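Local coordinates for protein CRISPR-associated endonuclease Cas12b (Alicyclobacillus acidoterrestris, PDB 5U31) that uses a guide RNA to recognise PAM-flanked target DNA and cuts it with a metal-dependent RuvC nuclease domain, as part of antiviral defence, at residues R80-H86 / G187-R193; E39-L44 / E72-L77; L99-L103 / V179-L183. The protein carries 3 engineered substitutions. One frame throughout, in Å; residues are numbered along the deposited sequence.

In the fold
All three contacts lie in the REC1 domain, their centres about 40 to 50 Å from the centre of the chain and away from the RuvC active site; the bound nucleic acid has its nearest atom about 7 Å from interaction 3. Interactions 1, 2 and 3 have centres about 13 Å apart, pair by pair. Interactions 1 and 2 share helix 66-83 and one sulfate ion, and Leu191 of the first packs on Trp40 and Leu77 of the second. Segment 187-193 directly follows helix 176-185 of interaction 3, Leu188 N lying 2.9 Å from Leu183 O, a probable hydrogen bond. Ala100 CB joins interactions 2 and 3, 3.6 Å from Leu73 CD1 and packed against Leu44.

Interaction 1 of 3, residues R80-H86 / G187-R193; sequences RQVENGH and GLKPLMR. With SO4 (sulfate ion), chain F.
Asn84 meets Gly187 where the C-terminal ends of two REC1 helices come together, each closed by a Schellman motif: Gly85 ends helix 66-83 and Gly187 ends helix 176-185, both with positive phi. The neutral hydrogen bonds run through one amide nitrogen. Asn84 ND2 donates to Gly187 O at 2.5 Å and to Pro190 O at 3.3 Å, both acceptors lying close to the carboxamide plane, so the two bonds fix the rotation of that group and tie helix 66-83 to the chain that leaves the other helix. The ring of Pro190 sits against the same amide through CD.

The charged group lies on one flank. Arg193 NH2 faces the Glu83 carboxylate, with a hydrogen bond to OE2 of 2.8 Å on its syn side, while the carboxylate and guanidinium planes stand 38° apart. Glu83 OE1 lies well out of the Arg80 guanidinium plane, so that pair is held by charge alone; Arg80 NH1 gives a weak bond to Asn84 OD1. Bends at chi2 (51°) and chi3 (67°) fold the Arg80 chain along the Pro190-Leu191 backbone and carry NH2 over one face of the Arg193 guanidinium. The Arg193 edge turns to a sulfate, probably from the crystallisation liquor, and NH1 donates to its O3 at 2.9 Å. Tyr36 and Trp40 of helix 17-45 also bind this ion.

Apolar contact is confined to a few carbons. Leu188 CD2 packs on Arg80 CG and on Gln81 CG; Gln81 NE2 donates to Phe186 O and Ala90 O. The imidazole of His86, its NE2 bonded to Pro89 O, lies flat against Gly187 in a CH-pi contact, with Gly187 CA 3.5 Å from the centroid of the His86 ring.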
loop_
_atom_site.group_PDB
_atom_site.type_symbol
_atom_site.label_atom_id
_atom_site.label_comp_id
_atom_site.label_asym_id
_atom_site.label_seq_id
_atom_site.Cartn_x
_atom_site.Cartn_y
_atom_site.Cartn_z
ATOM N N ARG A 80 -13.604 8.592 46.145
ATOM C CA ARG A 80 -13.282 7.202 46.443
ATOM C C ARG A 80 -12.818 7.037 47.886
ATOM O O ARG A 80 -13.197 6.069 48.557
ATOM C CB ARG A 80 -12.223 6.694 45.464
ATOM C CG ARG A 80 -11.702 5.297 45.755
ATOM C CD ARG A 80 -12.832 4.303 45.941
ATOM N NE ARG A 80 -13.577 4.072 44.713
ATOM C CZ ARG A 80 -14.469 3.103 44.567
ATOM N NH1 ARG A 80 -14.715 2.277 45.572
ATOM N NH2 ARG A 80 -15.106 2.956 43.415
ATOM N N GLN A 81 -11.994 7.964 48.380
ATOM C CA GLN A 81 -11.606 7.923 49.786
ATOM C C GLN A 81 -12.835 7.923 50.684
ATOM O O GLN A 81 -12.884 7.197 51.684
ATOM C CB GLN A 81 -10.697 9.105 50.120
ATOM C CG GLN A 81 -9.354 9.083 49.410
ATOM C CD GLN A 81 -8.503 10.305 49.718
ATOM O OE1 GLN A 81 -9.004 11.422 49.811
ATOM N NE2 GLN A 81 -7.207 10.091 49.885
ATOM N N VAL A 82 -13.846 8.719 50.329
ATOM C CA VAL A 82 -15.085 8.759 51.100
ATOM C C VAL A 82 -15.822 7.430 50.994
ATOM O O VAL A 82 -16.355 6.917 51.986
ATOM C CB VAL A 82 -15.957 9.938 50.626
ATOM C CG1 VAL A 82 -17.341 9.879 51.245
ATOM C CG2 VAL A 82 -15.284 11.253 50.955
ATOM N N GLU A 83 -15.850 6.844 49.796
ATOM C CA GLU A 83 -16.548 5.579 49.599
ATOM C C GLU A 83 -15.861 4.449 50.353
ATOM O O GLU A 83 -16.530 3.583 50.928
ATOM C CB GLU A 83 -16.628 5.258 48.108
ATOM C CG GLU A 83 -17.898 4.555 47.690
ATOM C CD GLU A 83 -17.914 4.236 46.211
ATOM O OE1 GLU A 83 -17.912 3.037 45.858
ATOM O OE2 GLU A 83 -17.916 5.184 45.397
ATOM N N ASN A 84 -14.532 4.441 50.362
ATOM C CA ASN A 84 -13.789 3.440 51.115
ATOM C C ASN A 84 -13.769 3.719 52.611
ATOM O O ASN A 84 -13.129 2.965 53.353
ATOM C CB ASN A 84 -12.354 3.343 50.593
ATOM C CG ASN A 84 -12.289 2.964 49.131
ATOM O OD1 ASN A 84 -13.253 2.448 48.567
ATOM N ND2 ASN A 84 -11.144 3.214 48.509
ATOM N N GLY A 85 -14.443 4.774 53.065
ATOM C CA GLY A 85 -14.498 5.091 54.484
ATOM C C GLY A 85 -13.137 5.338 55.092
ATOM O O GLY A 85 -12.844 4.839 56.185
ATOM N N HIS A 86 -12.293 6.098 54.398
ATOM C CA HIS A 86 -10.912 6.279 54.819
ATOM C C HIS A 86 -10.851 7.212 56.020
ATOM O O HIS A 86 -11.340 8.345 55.966
ATOM C CB HIS A 86 -10.078 6.829 53.666
ATOM C CG HIS A 86 -8.618 6.940 53.979
ATOM N ND1 HIS A 86 -7.879 5.880 54.461
ATOM C CD2 HIS A 86 -7.762 7.983 53.883
ATOM C CE1 HIS A 86 -6.630 6.267 54.646
ATOM N NE2 HIS A 86 -6.532 7.539 54.303
ATOM N N GLY A 187 -6.367 5.471 51.445
ATOM C CA GLY A 187 -7.751 5.053 51.329
ATOM C C GLY A 187 -8.212 4.713 49.934
ATOM O O GLY A 187 -9.420 4.637 49.699
ATOM N N LEU A 188 -7.288 4.517 48.996
ATOM C CA LEU A 188 -7.612 4.138 47.629
ATOM C C LEU A 188 -7.371 2.655 47.370
ATOM O O LEU A 188 -6.999 2.277 46.253
ATOM C CB LEU A 188 -6.801 4.982 46.649
ATOM C CG LEU A 188 -6.934 6.494 46.821
ATOM C CD1 LEU A 188 -5.801 7.211 46.107
ATOM C CD2 LEU A 188 -8.293 6.966 46.309
ATOM N N LYS A 189 -7.568 1.808 48.388
ATOM C CA LYS A 189 -7.274 0.385 48.227
ATOM C C LYS A 189 -8.090 -0.231 47.104
ATOM O O LYS A 189 -7.518 -0.974 46.289
ATOM C CB LYS A 189 -7.485 -0.356 49.549
ATOM C CG LYS A 189 -7.182 -1.840 49.459
ATOM C CD LYS A 189 -5.728 -2.079 49.094
ATOM C CE LYS A 189 -5.371 -3.549 49.215
ATOM N NZ LYS A 189 -6.254 -4.374 48.357
ATOM N N PRO A 190 -9.388 0.009 46.997
ATOM C CA PRO A 190 -10.011 -0.088 45.676
ATOM C C PRO A 190 -9.907 1.267 44.996
ATOM O O PRO A 190 -10.513 2.239 45.453
ATOM C CB PRO A 190 -11.463 -0.482 45.982
ATOM C CG PRO A 190 -11.519 -0.703 47.481
ATOM C CD PRO A 190 -10.402 0.100 48.055
ATOM N N LEU A 191 -9.096 1.364 43.945
ATOM C CA LEU A 191 -9.061 2.599 43.171
ATOM C C LEU A 191 -10.266 2.678 42.247
ATOM O O LEU A 191 -11.020 3.658 42.274
ATOM C CB LEU A 191 -7.765 2.677 42.361
ATOM C CG LEU A 191 -7.123 4.029 42.023
ATOM C CD1 LEU A 191 -6.528 3.985 40.626
ATOM C CD2 LEU A 191 -8.073 5.207 42.163
HETATM N N MSE A 192 -10.469 1.642 41.441
HETATM C CA MSE A 192 -11.526 1.611 40.447
HETATM C C MSE A 192 -12.592 0.607 40.823
HETATM O O MSE A 192 -12.481 -0.088 41.831
HETATM C CB MSE A 192 -10.956 1.253 39.081
HETATM C CG MSE A 192 -9.824 2.139 38.633
HETATM SE SE MSE A 192 -8.812 1.281 37.213
HETATM C CE MSE A 192 -7.514 2.686 36.876
ATOM N N ARG A 193 -13.617 0.512 39.991
ATOM C CA ARG A 193 -14.697 -0.429 40.216
ATOM C C ARG A 193 -14.514 -1.652 39.333
ATOM O O ARG A 193 -13.872 -1.596 38.282
ATOM C CB ARG A 193 -16.049 0.227 39.936
ATOM C CG ARG A 193 -16.111 1.667 40.412
ATOM C CD ARG A 193 -17.480 2.276 40.234
ATOM N NE ARG A 193 -18.183 2.327 41.508
ATOM C CZ ARG A 193 -18.109 3.349 42.351
ATOM N NH1 ARG A 193 -17.374 4.406 42.042
ATOM N NH2 ARG A 193 -18.775 3.316 43.494
HETATM S S SO4 F . -15.661 6.010 39.578
HETATM O O1 SO4 F . -15.328 6.840 38.423
HETATM O O2 SO4 F . -15.680 6.857 40.768
HETATM O O3 SO4 F . -16.971 5.398 39.370
HETATM O O4 SO4 F . -14.663 4.960 39.762
#

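Interaction 2 of 3, residues E39-L44 / E72-L77; sequences EWLSLL and ELLERL. With SO4 (sulfate ion), chain F.
Segments 39-44 and 72-77, on helices 17-45 and 66-83, have axes 113° apart in N-to-C direction and 9.8 Å apart at closest approach, and Leu43 and Leu73 bring their backbones nearest. The meeting point of these two REC1 helices is built around the long side chain of Arg76. Extended from CG to NE, it runs past Trp40 in the opposite sense and stands its guanidinium nearly upright on the indole, the two planes 85° apart. NH1 thus sits over the ring face; CZ lies 4.4 Å from the centroid of the five-membered ring, a cation-pi contact, while CD makes an off-centre CH-pi contact with the six-membered ring. Leu43 CD1 lies over one face of the guanidinium, 3.4 Å from Arg76 NE, and sulfate O1 over the other.

At the far edge NH2 forms a salt bridge with Glu39, whose chain reaches over fully extended. Arg76 NH2 lies 2.6 Å from Glu39 OE2, but the N-H points poorly at the oxygen and the hydrogen bond is weak. Glu72 OE2, one turn before Arg76 on helix 66-83, adds a long salt bridge, the other Glu72 oxygen being paired with Lys64. The indole N-H points outward in the ring plane to the sulfate, with Trp40 NE1 3.2 Å from O4.

Beneath this polar rim the surfaces are hydrocarbon. Trp40 CH2 touches Leu77 CD2 at 4.0 Å, Leu73 CD2 touches both Trp40 CZ3 and Leu44 CD2, and Leu43 CB rests 4.1 Å from Leu73 CG. The Arg76 cation lies between Glu39 and, more distantly, Glu72, and so probably offsets the repulsion of these two carboxylates, whose OE2 atoms are 4.1 Å apart, while the indole face and the sulfate add further favourable electrostatics.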
loop_
_atom_site.group_PDB
_atom_site.type_symbol
_atom_site.label_atom_id
_atom_site.label_comp_id
_atom_site.label_asym_id
_atom_site.label_seq_id
_atom_site.Cartn_x
_atom_site.Cartn_y
_atom_site.Cartn_z
ATOM N N GLU A 39 -11.060 5.559 30.086
ATOM C CA GLU A 39 -11.245 6.898 30.633
ATOM C C GLU A 39 -10.520 7.066 31.964
ATOM O O GLU A 39 -9.979 8.142 32.237
ATOM C CB GLU A 39 -12.738 7.188 30.774
ATOM C CG GLU A 39 -13.089 8.579 31.238
ATOM C CD GLU A 39 -14.584 8.798 31.260
ATOM O OE1 GLU A 39 -15.254 8.392 30.289
ATOM O OE2 GLU A 39 -15.090 9.353 32.257
ATOM N N TRP A 40 -10.470 6.013 32.788
ATOM C CA TRP A 40 -9.705 6.077 34.031
ATOM C C TRP A 40 -8.225 6.285 33.752
ATOM O O TRP A 40 -7.574 7.132 34.374
ATOM C CB TRP A 40 -9.910 4.802 34.849
ATOM C CG TRP A 40 -10.721 5.027 36.073
ATOM C CD1 TRP A 40 -12.012 4.654 36.278
ATOM C CD2 TRP A 40 -10.304 5.702 37.263
ATOM N NE1 TRP A 40 -12.425 5.048 37.524
ATOM C CE2 TRP A 40 -11.393 5.694 38.149
ATOM C CE3 TRP A 40 -9.113 6.313 37.664
ATOM C CZ2 TRP A 40 -11.328 6.271 39.412
ATOM C CZ3 TRP A 40 -9.051 6.881 38.915
ATOM C CH2 TRP A 40 -10.151 6.861 39.774
ATOM N N LEU A 41 -7.675 5.503 32.820
ATOM C CA LEU A 41 -6.267 5.637 32.469
ATOM C C LEU A 41 -5.942 7.051 32.001
ATOM O O LEU A 41 -4.886 7.595 32.343
ATOM C CB LEU A 41 -5.901 4.617 31.393
ATOM C CG LEU A 41 -5.895 3.154 31.833
ATOM C CD1 LEU A 41 -5.684 2.241 30.633
ATOM C CD2 LEU A 41 -4.818 2.930 32.881
ATOM N N SER A 42 -6.843 7.667 31.228
ATOM C CA SER A 42 -6.576 9.007 30.713
ATOM C C SER A 42 -6.522 10.042 31.828
ATOM O O SER A 42 -5.798 11.035 31.711
ATOM C CB SER A 42 -7.631 9.399 29.679
ATOM O OG SER A 42 -8.928 9.413 30.247
ATOM N N LEU A 43 -7.275 9.835 32.911
ATOM C CA LEU A 43 -7.199 10.765 34.032
ATOM C C LEU A 43 -5.908 10.578 34.819
ATOM O O LEU A 43 -5.283 11.560 35.236
ATOM C CB LEU A 43 -8.416 10.603 34.939
ATOM C CG LEU A 43 -9.761 10.856 34.256
ATOM C CD1 LEU A 43 -10.895 10.577 35.210
ATOM C CD2 LEU A 43 -9.838 12.275 33.742
ATOM N N LEU A 44 -5.490 9.327 35.041
ATOM C CA LEU A 44 -4.210 9.103 35.707
ATOM C C LEU A 44 -3.067 9.753 34.939
ATOM O O LEU A 44 -2.101 10.232 35.544
ATOM C CB LEU A 44 -3.947 7.607 35.869
ATOM C CG LEU A 44 -5.010 6.807 36.616
ATOM C CD1 LEU A 44 -4.678 5.324 36.586
ATOM C CD2 LEU A 44 -5.152 7.313 38.046
ATOM N N GLU A 72 -10.535 16.621 37.496
ATOM C CA GLU A 72 -11.476 15.509 37.477
ATOM C C GLU A 72 -10.897 14.287 38.169
ATOM O O GLU A 72 -11.627 13.539 38.829
ATOM C CB GLU A 72 -11.859 15.176 36.037
ATOM C CG GLU A 72 -12.862 14.053 35.899
ATOM C CD GLU A 72 -13.195 13.780 34.446
ATOM O OE1 GLU A 72 -12.862 14.638 33.600
ATOM O OE2 GLU A 72 -13.779 12.715 34.149
ATOM N N LEU A 73 -9.592 14.062 38.014
ATOM C CA LEU A 73 -8.947 12.957 38.711
ATOM C C LEU A 73 -9.133 13.096 40.215
ATOM O O LEU A 73 -9.581 12.159 40.887
ATOM C CB LEU A 73 -7.464 12.913 38.350
ATOM C CG LEU A 73 -6.666 11.613 38.456
ATOM C CD1 LEU A 73 -5.363 11.881 39.173
ATOM C CD2 LEU A 73 -7.441 10.484 39.123
ATOM N N LEU A 74 -8.816 14.273 40.755
ATOM C CA LEU A 74 -8.922 14.483 42.192
ATOM C C LEU A 74 -10.357 14.318 42.673
ATOM O O LEU A 74 -10.593 13.778 43.759
ATOM C CB LEU A 74 -8.379 15.863 42.552
ATOM C CG LEU A 74 -6.865 15.995 42.407
ATOM C CD1 LEU A 74 -6.452 17.436 42.546
ATOM C CD2 LEU A 74 -6.170 15.141 43.447
ATOM N N GLU A 75 -11.329 14.769 41.873
ATOM C CA GLU A 75 -12.733 14.568 42.226
ATOM C C GLU A 75 -13.051 13.089 42.411
ATOM O O GLU A 75 -13.769 12.714 43.345
ATOM C CB GLU A 75 -13.640 15.171 41.156
ATOM C CG GLU A 75 -14.018 16.625 41.366
ATOM C CD GLU A 75 -15.047 17.093 40.351
ATOM O OE1 GLU A 75 -14.662 17.766 39.371
ATOM O OE2 GLU A 75 -16.242 16.765 40.524
ATOM N N ARG A 76 -12.526 12.233 41.530
ATOM C CA ARG A 76 -12.745 10.797 41.682
ATOM C C ARG A 76 -11.994 10.242 42.885
ATOM O O ARG A 76 -12.536 9.420 43.633
ATOM C CB ARG A 76 -12.323 10.055 40.419
ATOM C CG ARG A 76 -13.217 10.301 39.233
ATOM C CD ARG A 76 -13.056 9.200 38.209
ATOM N NE ARG A 76 -13.646 9.565 36.929
ATOM C CZ ARG A 76 -13.767 8.732 35.902
ATOM N NH1 ARG A 76 -13.345 7.479 36.010
ATOM N NH2 ARG A 76 -14.316 9.150 34.770
ATOM N N LEU A 77 -10.745 10.668 43.081
ATOM C CA LEU A 77 -9.948 10.125 44.177
ATOM C C LEU A 77 -10.533 10.513 45.526
ATOM O O LEU A 77 -10.633 9.677 46.431
ATOM C CB LEU A 77 -8.499 10.596 44.066
ATOM C CG LEU A 77 -7.754 10.255 42.776
ATOM C CD1 LEU A 77 -6.277 10.600 42.881
ATOM C CD2 LEU A 77 -7.943 8.794 42.426
HETATM S S SO4 F . -15.661 6.010 39.578
HETATM O O1 SO4 F . -15.328 6.840 38.423
HETATM O O2 SO4 F . -15.680 6.857 40.768
HETATM O O3 SO4 F . -16.971 5.398 39.370
HETATM O O4 SO4 F . -14.663 4.960 39.762
#

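Interaction 3 of 3, residues L99-L103 / V179-L183; sequences LARQL and VLRAL
An antiparallel helix pair of the REC1 domain, 93-107 against 176-185, is joined here by Leu99 and Leu103 on one side and Val179, Ala182 and Leu183 on the other. The axes of segments 99-103 and 179-183 approach to 10.4 Å and cross at -145°, and the side chains that meet are spaced one helical turn apart on each surface.

Leu99 is the central piece. Its two methyl branches divide the opposing helix between them: CD2 lies 3.7 Å from Val179 CG1, whereas CD1 enters between Ala182 and Leu183, 3.8 Å from Ala182 CB and 3.6 Å from Leu183 CD2. A turn later Leu103 meets Val179 at about a right angle: a chi1 of -179°, with CG anti to the backbone N, turns its branches so that Leu103 CD1 lies 4.1 Å from Val179 CG1 and CD2 faces Leu183 CD1 at 4.2 Å. Val179 thus gives CG1 to both leucines and CG2 to the exposed flank, where the carboxamide oxygen of Gln102 lies beside it.

Leu129 of helix 118-130 touches both Leu103 and Leu183, and Leu44 of helix 17-45 reaches Leu103, extending the apolar cluster beyond the pair. No hydrogen bond or salt bridge links the two segments, so their association rests on van der Waals packing and the burial of branched aliphatic groups.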
loop_
_atom_site.group_PDB
_atom_site.type_symbol
_atom_site.label_atom_id
_atom_site.label_comp_id
_atom_site.label_asym_id
_atom_site.label_seq_id
_atom_site.Cartn_x
_atom_site.Cartn_y
_atom_site.Cartn_z
ATOM N N LEU A 99 1.093 10.198 42.881
ATOM C CA LEU A 99 0.824 8.769 43.001
ATOM C C LEU A 99 0.097 8.248 41.768
ATOM O O LEU A 99 0.483 7.227 41.190
ATOM C CB LEU A 99 -0.001 8.491 44.256
ATOM C CG LEU A 99 0.396 7.300 45.134
ATOM C CD1 LEU A 99 -0.829 6.727 45.840
ATOM C CD2 LEU A 99 1.124 6.224 44.344
ATOM N N ALA A 100 -0.967 8.941 41.357
ATOM C CA ALA A 100 -1.734 8.494 40.201
ATOM C C ALA A 100 -0.862 8.433 38.961
ATOM O O ALA A 100 -0.946 7.478 38.181
ATOM C CB ALA A 100 -2.919 9.421 39.967
ATOM N N ARG A 101 -0.011 9.440 38.766
ATOM C CA ARG A 101 0.869 9.434 37.606
ATOM C C ARG A 101 1.877 8.296 37.687
ATOM O O ARG A 101 2.172 7.655 36.673
ATOM C CB ARG A 101 1.573 10.778 37.476
ATOM C CG ARG A 101 2.594 10.819 36.372
ATOM C CD ARG A 101 1.946 10.881 35.009
ATOM N NE ARG A 101 2.942 10.704 33.959
ATOM C CZ ARG A 101 2.680 10.761 32.660
ATOM N NH1 ARG A 101 1.445 10.997 32.242
ATOM N NH2 ARG A 101 3.655 10.583 31.780
ATOM N N GLN A 102 2.410 8.022 38.882
ATOM C CA GLN A 102 3.282 6.864 39.049
ATOM C C GLN A 102 2.569 5.591 38.628
ATOM O O GLN A 102 3.112 4.778 37.871
ATOM C CB GLN A 102 3.735 6.731 40.500
ATOM C CG GLN A 102 4.761 7.727 40.955
ATOM C CD GLN A 102 5.174 7.475 42.385
ATOM O OE1 GLN A 102 5.644 6.387 42.722
ATOM N NE2 GLN A 102 4.982 8.471 43.240
ATOM N N LEU A 103 1.350 5.398 39.134
ATOM C CA LEU A 103 0.548 4.249 38.737
ATOM C C LEU A 103 0.382 4.190 37.227
ATOM O O LEU A 103 0.534 3.123 36.619
ATOM C CB LEU A 103 -0.817 4.309 39.421
ATOM C CG LEU A 103 -1.764 3.150 39.124
ATOM C CD1 LEU A 103 -1.205 1.858 39.674
ATOM C CD2 LEU A 103 -3.124 3.432 39.710
ATOM N N VAL A 179 3.808 1.636 45.278
ATOM C CA VAL A 179 2.650 2.387 44.802
ATOM C C VAL A 179 1.366 1.806 45.376
ATOM O O VAL A 179 0.487 2.543 45.837
ATOM C CB VAL A 179 2.615 2.414 43.263
ATOM C CG1 VAL A 179 1.257 2.890 42.782
ATOM C CG2 VAL A 179 3.712 3.317 42.728
ATOM N N LEU A 180 1.243 0.477 45.367
ATOM C CA LEU A 180 0.055 -0.157 45.930
ATOM C C LEU A 180 -0.101 0.184 47.404
ATOM O O LEU A 180 -1.189 0.565 47.853
ATOM C CB LEU A 180 0.122 -1.669 45.736
ATOM C CG LEU A 180 -0.074 -2.153 44.304
ATOM C CD1 LEU A 180 0.025 -3.664 44.249
ATOM C CD2 LEU A 180 -1.413 -1.668 43.775
ATOM N N ARG A 181 0.980 0.058 48.175
ATOM C CA ARG A 181 0.897 0.375 49.595
ATOM C C ARG A 181 0.609 1.853 49.813
ATOM O O ARG A 181 -0.113 2.216 50.747
ATOM C CB ARG A 181 2.180 -0.044 50.308
ATOM C CG ARG A 181 2.267 -1.533 50.576
ATOM C CD ARG A 181 3.425 -1.852 51.505
ATOM N NE ARG A 181 4.540 -2.492 50.811
ATOM C CZ ARG A 181 4.771 -3.801 50.822
ATOM N NH1 ARG A 181 5.812 -4.297 50.165
ATOM N NH2 ARG A 181 3.963 -4.615 51.491
ATOM N N ALA A 182 1.153 2.723 48.960
ATOM C CA ALA A 182 0.822 4.140 49.053
ATOM C C ALA A 182 -0.661 4.366 48.792
ATOM O O ALA A 182 -1.339 5.059 49.561
ATOM C CB ALA A 182 1.672 4.951 48.076
ATOM N N LEU A 183 -1.183 3.787 47.704
ATOM C CA LEU A 183 -2.619 3.857 47.446
ATOM C C LEU A 183 -3.419 3.386 48.655
ATOM O O LEU A 183 -4.404 4.023 49.043
ATOM C CB LEU A 183 -2.978 3.030 46.208
ATOM C CG LEU A 183 -2.601 3.624 44.846
ATOM C CD1 LEU A 183 -2.638 2.576 43.751
ATOM C CD2 LEU A 183 -3.530 4.760 44.495
#